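Local coordinates for uncharacterized CBS-domain protein (Klebsiella pneumoniae subsp. pneumoniae, PDB 3HF7), which is of unknown function, and the part in the crystal is its CBS-domain pair, which binds adenosine monophosphate, whereas the whole protein possibly also binds a flavin nucleotide, at residues A[48-53]-A[75-79]; A[79-84]-A[102-108]. All coordinates share one frame; numbering follows the deposited sequence.

Contact 1: A[48-53]-A[75-79]; sequences AISMLR and AADEI
M51 and D77 face each other across a single antiparallel bridge of the hydrogen-bonded kind, where the loop after helix 69-75 runs briefly along an outer strand, 48-53, of a three-stranded sheet. M51 N donates to D77 O at 2.6 Å, and D77 N returns a bond to M51 O at 2.7 Å. Around this pair the packing is snug and mostly apolar. A76 CB, a methyl short enough for the backbones to approach, lies 3.8 Å from L52 CD2 and also meets the CB and OG of the buried S50. Further along, I79 reaches back over the strand: with CG1 beside its own backbone N (chi1 -59°) and an extended end, it sets CD1 3.5 Å from A48 CB and CG1 3.6 Å from S50 C. I49 and S50 form a classic beta bulge against L40 of strand 37-41.

The other end is looser and more polar, between partly exposed side chains. R53 crosses D77 at about a right angle, its chain bent at chi3 (-82°), and NE, at the edge of the guanidinium, makes a salt bridge to D77 OD2 at 3.0 Å. The carboxylate uses its syn lone pair, and the two planes lie nearly coplanar, 26° apart. R53 also touches R37, an AMP-binding residue, so the carboxylate of D77 probably offsets positive charge where two arginines gather beside the nucleotide site.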
loop_
_atom_site.group_PDB
_atom_site.type_symbol
_atom_site.label_atom_id
_atom_site.label_comp_id
_atom_site.label_asym_id
_atom_site.label_seq_id
_atom_site.Cartn_x
_atom_site.Cartn_y
_atom_site.Cartn_z
ATOM N N ALA A 48 7.761 4.644 -5.271
ATOM C CA ALA A 48 7.013 4.312 -4.065
ATOM C C ALA A 48 7.952 4.296 -2.866
ATOM O O ALA A 48 9.059 3.764 -2.928
ATOM C CB ALA A 48 6.333 2.988 -4.215
ATOM N N ILE A 49 7.509 4.893 -1.772
ATOM C CA ILE A 49 8.366 5.046 -0.605
ATOM C C ILE A 49 7.943 4.174 0.583
ATOM O O ILE A 49 8.765 3.464 1.164
ATOM C CB ILE A 49 8.443 6.512 -0.167
ATOM C CG1 ILE A 49 8.905 7.357 -1.345
ATOM C CG2 ILE A 49 9.353 6.650 1.055
ATOM C CD1 ILE A 49 9.769 8.520 -0.970
ATOM N N SER A 50 6.665 4.232 0.938
ATOM C CA SER A 50 6.170 3.503 2.089
ATOM C C SER A 50 4.674 3.264 2.012
ATOM O O SER A 50 3.975 3.822 1.166
ATOM C CB SER A 50 6.527 4.265 3.360
ATOM O OG SER A 50 6.215 5.634 3.201
ATOM N N MET A 51 4.190 2.397 2.896
ATOM C CA MET A 51 2.768 2.111 2.992
ATOM C C MET A 51 2.289 2.671 4.327
ATOM O O MET A 51 2.875 2.379 5.371
ATOM C CB MET A 51 2.527 0.604 2.880
ATOM C CG MET A 51 1.086 0.212 2.780
ATOM S SD MET A 51 0.342 0.518 1.165
ATOM C CE MET A 51 1.333 -0.583 0.138
ATOM N N LEU A 52 1.253 3.503 4.289
ATOM C CA LEU A 52 0.848 4.272 5.465
ATOM C C LEU A 52 -0.501 3.784 5.913
ATOM O O LEU A 52 -1.448 3.751 5.112
ATOM C CB LEU A 52 0.781 5.765 5.112
ATOM C CG LEU A 52 0.750 6.923 6.133
ATOM C CD1 LEU A 52 -0.629 7.557 6.245
ATOM C CD2 LEU A 52 1.303 6.559 7.514
ATOM N N ARG A 53 -0.585 3.376 7.181
ATOM C CA ARG A 53 -1.869 2.980 7.731
ATOM C C ARG A 53 -2.589 4.251 8.050
ATOM O O ARG A 53 -2.169 5.011 8.918
ATOM C CB ARG A 53 -1.699 2.104 8.959
ATOM C CG ARG A 53 -1.109 0.776 8.596
ATOM C CD ARG A 53 -0.741 -0.042 9.790
ATOM N NE ARG A 53 0.558 0.349 10.316
ATOM C CZ ARG A 53 0.725 1.011 11.460
ATOM N NH1 ARG A 53 -0.331 1.346 12.198
ATOM N NH2 ARG A 53 1.952 1.334 11.872
ATOM N N ALA A 75 5.693 7.350 10.292
ATOM C CA ALA A 75 4.564 6.542 10.726
ATOM C C ALA A 75 4.222 5.465 9.707
ATOM O O ALA A 75 3.576 4.468 10.041
ATOM C CB ALA A 75 3.363 7.425 10.967
ATOM N N ALA A 76 4.632 5.681 8.457
ATOM C CA ALA A 76 4.408 4.708 7.391
ATOM C C ALA A 76 5.370 3.529 7.546
ATOM O O ALA A 76 6.416 3.660 8.184
ATOM C CB ALA A 76 4.559 5.360 6.046
ATOM N N ASP A 77 4.978 2.381 6.998
ATOM C CA ASP A 77 5.795 1.161 7.014
ATOM C C ASP A 77 6.394 0.928 5.652
ATOM O O ASP A 77 5.813 1.300 4.622
ATOM C CB ASP A 77 4.942 -0.048 7.349
ATOM C CG ASP A 77 4.062 0.186 8.543
ATOM O OD1 ASP A 77 4.610 0.235 9.680
ATOM O OD2 ASP A 77 2.829 0.322 8.347
ATOM N N GLU A 78 7.545 0.276 5.634
ATOM C CA GLU A 78 8.150 -0.053 4.368
ATOM C C GLU A 78 7.192 -0.894 3.560
ATOM O O GLU A 78 6.433 -1.674 4.108
ATOM C CB GLU A 78 9.467 -0.767 4.578
ATOM C CG GLU A 78 10.643 0.152 4.334
ATOM C CD GLU A 78 10.922 1.077 5.501
ATOM O OE1 GLU A 78 10.800 2.310 5.334
ATOM O OE2 GLU A 78 11.277 0.580 6.588
ATOM N N ILE A 79 7.202 -0.702 2.253
ATOM C CA ILE A 79 6.347 -1.490 1.398
ATOM C C ILE A 79 6.811 -2.960 1.374
ATOM O O ILE A 79 8.020 -3.250 1.352
ATOM C CB ILE A 79 6.350 -0.910 -0.002
ATOM C CG1 ILE A 79 5.862 0.536 0.064
ATOM C CG2 ILE A 79 5.493 -1.744 -0.927
ATOM C CD1 ILE A 79 5.891 1.262 -1.257
#

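Contact 2: A[79-84]-A[102-108]; sequences IYFVPE and VGLVVDE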
loop_
_atom_site.group_PDB
_atom_site.type_symbol
_atom_site.label_atom_id
_atom_site.label_comp_id
_atom_site.label_asym_id
_atom_site.label_seq_id
_atom_site.Cartn_x
_atom_site.Cartn_y
_atom_site.Cartn_z
ATOM N N ILE A 79 7.202 -0.702 2.253
ATOM C CA ILE A 79 6.347 -1.490 1.398
ATOM C C ILE A 79 6.811 -2.960 1.374
ATOM O O ILE A 79 8.020 -3.250 1.352
ATOM C CB ILE A 79 6.350 -0.910 -0.002
ATOM C CG1 ILE A 79 5.862 0.536 0.064
ATOM C CG2 ILE A 79 5.493 -1.744 -0.927
ATOM C CD1 ILE A 79 5.891 1.262 -1.257
ATOM N N TYR A 80 5.851 -3.881 1.414
ATOM C CA TYR A 80 6.121 -5.287 1.146
ATOM C C TYR A 80 5.944 -5.583 -0.343
ATOM O O TYR A 80 4.866 -5.336 -0.911
ATOM C CB TYR A 80 5.177 -6.156 1.969
ATOM C CG TYR A 80 5.211 -7.642 1.672
ATOM C CD1 TYR A 80 6.413 -8.367 1.672
ATOM C CD2 TYR A 80 4.033 -8.338 1.443
ATOM C CE1 TYR A 80 6.434 -9.754 1.419
ATOM C CE2 TYR A 80 4.043 -9.711 1.190
ATOM C CZ TYR A 80 5.237 -10.412 1.179
ATOM O OH TYR A 80 5.206 -11.776 0.928
ATOM N N PHE A 81 7.000 -6.115 -0.967
ATOM C CA PHE A 81 7.005 -6.361 -2.417
ATOM C C PHE A 81 6.855 -7.819 -2.785
ATOM O O PHE A 81 7.548 -8.672 -2.240
ATOM C CB PHE A 81 8.265 -5.787 -3.042
ATOM C CG PHE A 81 8.245 -4.300 -3.139
ATOM C CD1 PHE A 81 7.362 -3.663 -4.023
ATOM C CD2 PHE A 81 9.072 -3.530 -2.330
ATOM C CE1 PHE A 81 7.320 -2.296 -4.118
ATOM C CE2 PHE A 81 9.033 -2.145 -2.410
ATOM C CZ PHE A 81 8.161 -1.531 -3.314
ATOM N N VAL A 82 5.937 -8.084 -3.712
ATOM C CA VAL A 82 5.590 -9.434 -4.180
ATOM C C VAL A 82 5.910 -9.550 -5.671
ATOM O O VAL A 82 5.383 -8.773 -6.469
ATOM C CB VAL A 82 4.068 -9.690 -4.022
ATOM C CG1 VAL A 82 3.662 -11.036 -4.623
ATOM C CG2 VAL A 82 3.664 -9.603 -2.571
ATOM N N PRO A 83 6.741 -10.531 -6.066
ATOM C CA PRO A 83 7.024 -10.680 -7.500
ATOM C C PRO A 83 5.757 -10.855 -8.340
ATOM O O PRO A 83 4.753 -11.392 -7.859
ATOM C CB PRO A 83 7.874 -11.951 -7.562
ATOM C CG PRO A 83 8.483 -12.068 -6.219
ATOM C CD PRO A 83 7.448 -11.541 -5.260
ATOM N N GLU A 84 5.805 -10.376 -9.579
ATOM C CA GLU A 84 4.746 -10.628 -10.545
ATOM C C GLU A 84 4.543 -12.130 -10.738
ATOM O O GLU A 84 5.508 -12.886 -10.853
ATOM C CB GLU A 84 5.095 -9.960 -11.882
ATOM C CG GLU A 84 4.395 -10.533 -13.112
ATOM C CD GLU A 84 5.214 -11.621 -13.833
ATOM O OE1 GLU A 84 4.670 -12.734 -14.059
ATOM O OE2 GLU A 84 6.395 -11.359 -14.191
ATOM N N VAL A 102 -0.776 -6.440 3.148
ATOM C CA VAL A 102 -0.821 -5.738 1.869
ATOM C C VAL A 102 0.545 -5.773 1.183
ATOM O O VAL A 102 1.596 -5.670 1.822
ATOM C CB VAL A 102 -1.286 -4.279 2.030
ATOM C CG1 VAL A 102 -1.163 -3.529 0.716
ATOM C CG2 VAL A 102 -2.726 -4.227 2.477
ATOM N N GLY A 103 0.525 -5.929 -0.132
ATOM C CA GLY A 103 1.753 -5.990 -0.879
ATOM C C GLY A 103 1.606 -5.245 -2.173
ATOM O O GLY A 103 0.502 -5.106 -2.702
ATOM N N LEU A 104 2.729 -4.745 -2.664
ATOM C CA LEU A 104 2.782 -4.166 -3.989
ATOM C C LEU A 104 3.382 -5.202 -4.902
ATOM O O LEU A 104 4.466 -5.746 -4.608
ATOM C CB LEU A 104 3.606 -2.881 -3.995
ATOM C CG LEU A 104 2.862 -1.687 -3.381
ATOM C CD1 LEU A 104 3.584 -0.404 -3.748
ATOM C CD2 LEU A 104 1.409 -1.636 -3.840
ATOM N N VAL A 105 2.652 -5.502 -5.984
ATOM C CA VAL A 105 3.114 -6.468 -6.981
ATOM C C VAL A 105 4.090 -5.816 -7.934
ATOM O O VAL A 105 3.807 -4.783 -8.531
ATOM C CB VAL A 105 1.969 -7.095 -7.793
ATOM C CG1 VAL A 105 2.531 -7.943 -8.953
ATOM C CG2 VAL A 105 1.101 -7.946 -6.879
ATOM N N VAL A 106 5.240 -6.454 -8.077
ATOM C CA VAL A 106 6.341 -5.843 -8.774
ATOM C C VAL A 106 7.007 -6.745 -9.816
ATOM O O VAL A 106 7.138 -7.957 -9.659
ATOM C CB VAL A 106 7.351 -5.245 -7.765
ATOM C CG1 VAL A 106 8.558 -6.147 -7.593
ATOM C CG2 VAL A 106 7.757 -3.866 -8.198
ATOM N N ASP A 107 7.391 -6.085 -10.893
ATOM C CA ASP A 107 8.145 -6.605 -12.006
ATOM C C ASP A 107 9.505 -7.095 -11.608
ATOM O O ASP A 107 9.951 -6.846 -10.493
ATOM C CB ASP A 107 8.441 -5.395 -12.850
ATOM C CG ASP A 107 8.286 -5.652 -14.260
ATOM O OD1 ASP A 107 7.302 -6.331 -14.610
ATOM O OD2 ASP A 107 9.139 -5.153 -15.021
ATOM N N GLU A 108 10.210 -7.712 -12.552
ATOM C CA GLU A 108 11.632 -7.962 -12.358
ATOM C C GLU A 108 12.422 -6.718 -12.722
ATOM O O GLU A 108 13.635 -6.674 -12.547
ATOM C CB GLU A 108 12.119 -9.128 -13.190
ATOM C CG GLU A 108 11.010 -9.828 -13.913
ATOM C CD GLU A 108 10.879 -9.345 -15.327
ATOM O OE1 GLU A 108 9.954 -9.808 -16.027
ATOM O OE2 GLU A 108 11.718 -8.519 -15.745
#
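The Y80 ring meets V102 O at its edge and in its plane, CD2 of Y80 being 3.6 Å from that oxygen. With CG anti to the backbone N (chi1 173°), this ring extends toward helix 88-98, where its hydroxyl is hydrogen-bonded to Q91 and its ring meets that of F95, the planes about 60° apart. F81 CE1 lies 3.8 Å from L104 CB, the two side chains running side by side in the same direction, while I79 CG2, from the same segment as F81, sits over one face of the F81 ring, offset toward the rim. G103, lacking a side chain, leaves room for Y80 CD2 and V82 CG2 beside its CA.

Strands 81-83 and 102-106 run parallel, at 38° to each other, and helix 88-98 connects them as a beta-alpha-beta unit of the CBS fold. The backbone ladder alternates: L104 N donates to Y80 O at 2.8 Å, V82 N to L104 O at 2.9 Å and V106 N to V82 O at 2.8 Å. E84 N adds a more bent bond to V106 O, and P83, having no N-H to give, takes its place between two bonded positions. F81 and L104 point to one face of the sheet, V82 and V105 to the other, where branched valines suit the extended backbone. The I79 and L104 side chains cross obliquely, I79 CG2 lying 3.6 Å from L104 CG. At the exposed end, E84 and E108 bring like charges near each other, E84 OE2 lying 4.3 Å from E108 OE1.

I79 belongs to both contacts: the chain finishes contact 1 there and enters contact 2, and its CG1-CD1 arm packs on strand 48-53 and also touches L104, which CG2 meets as well. The centres of the two contacts are about 13 Å apart, yet M51 closes the gap, its CE lying 3.9 Å from V102 CG1 and 4.0 Å from L104 CG. The two sheets of the domain pair thus meet through apolar side chains next to the nucleotide: the M51 side chain comes to about 5 Å from the bound AMP and that of V102 to about 6 Å. The side chain of R37, which binds AMP, lies about 3 Å from that of R53 in contact 1 and about 4 Å from that of V102 in contact 2.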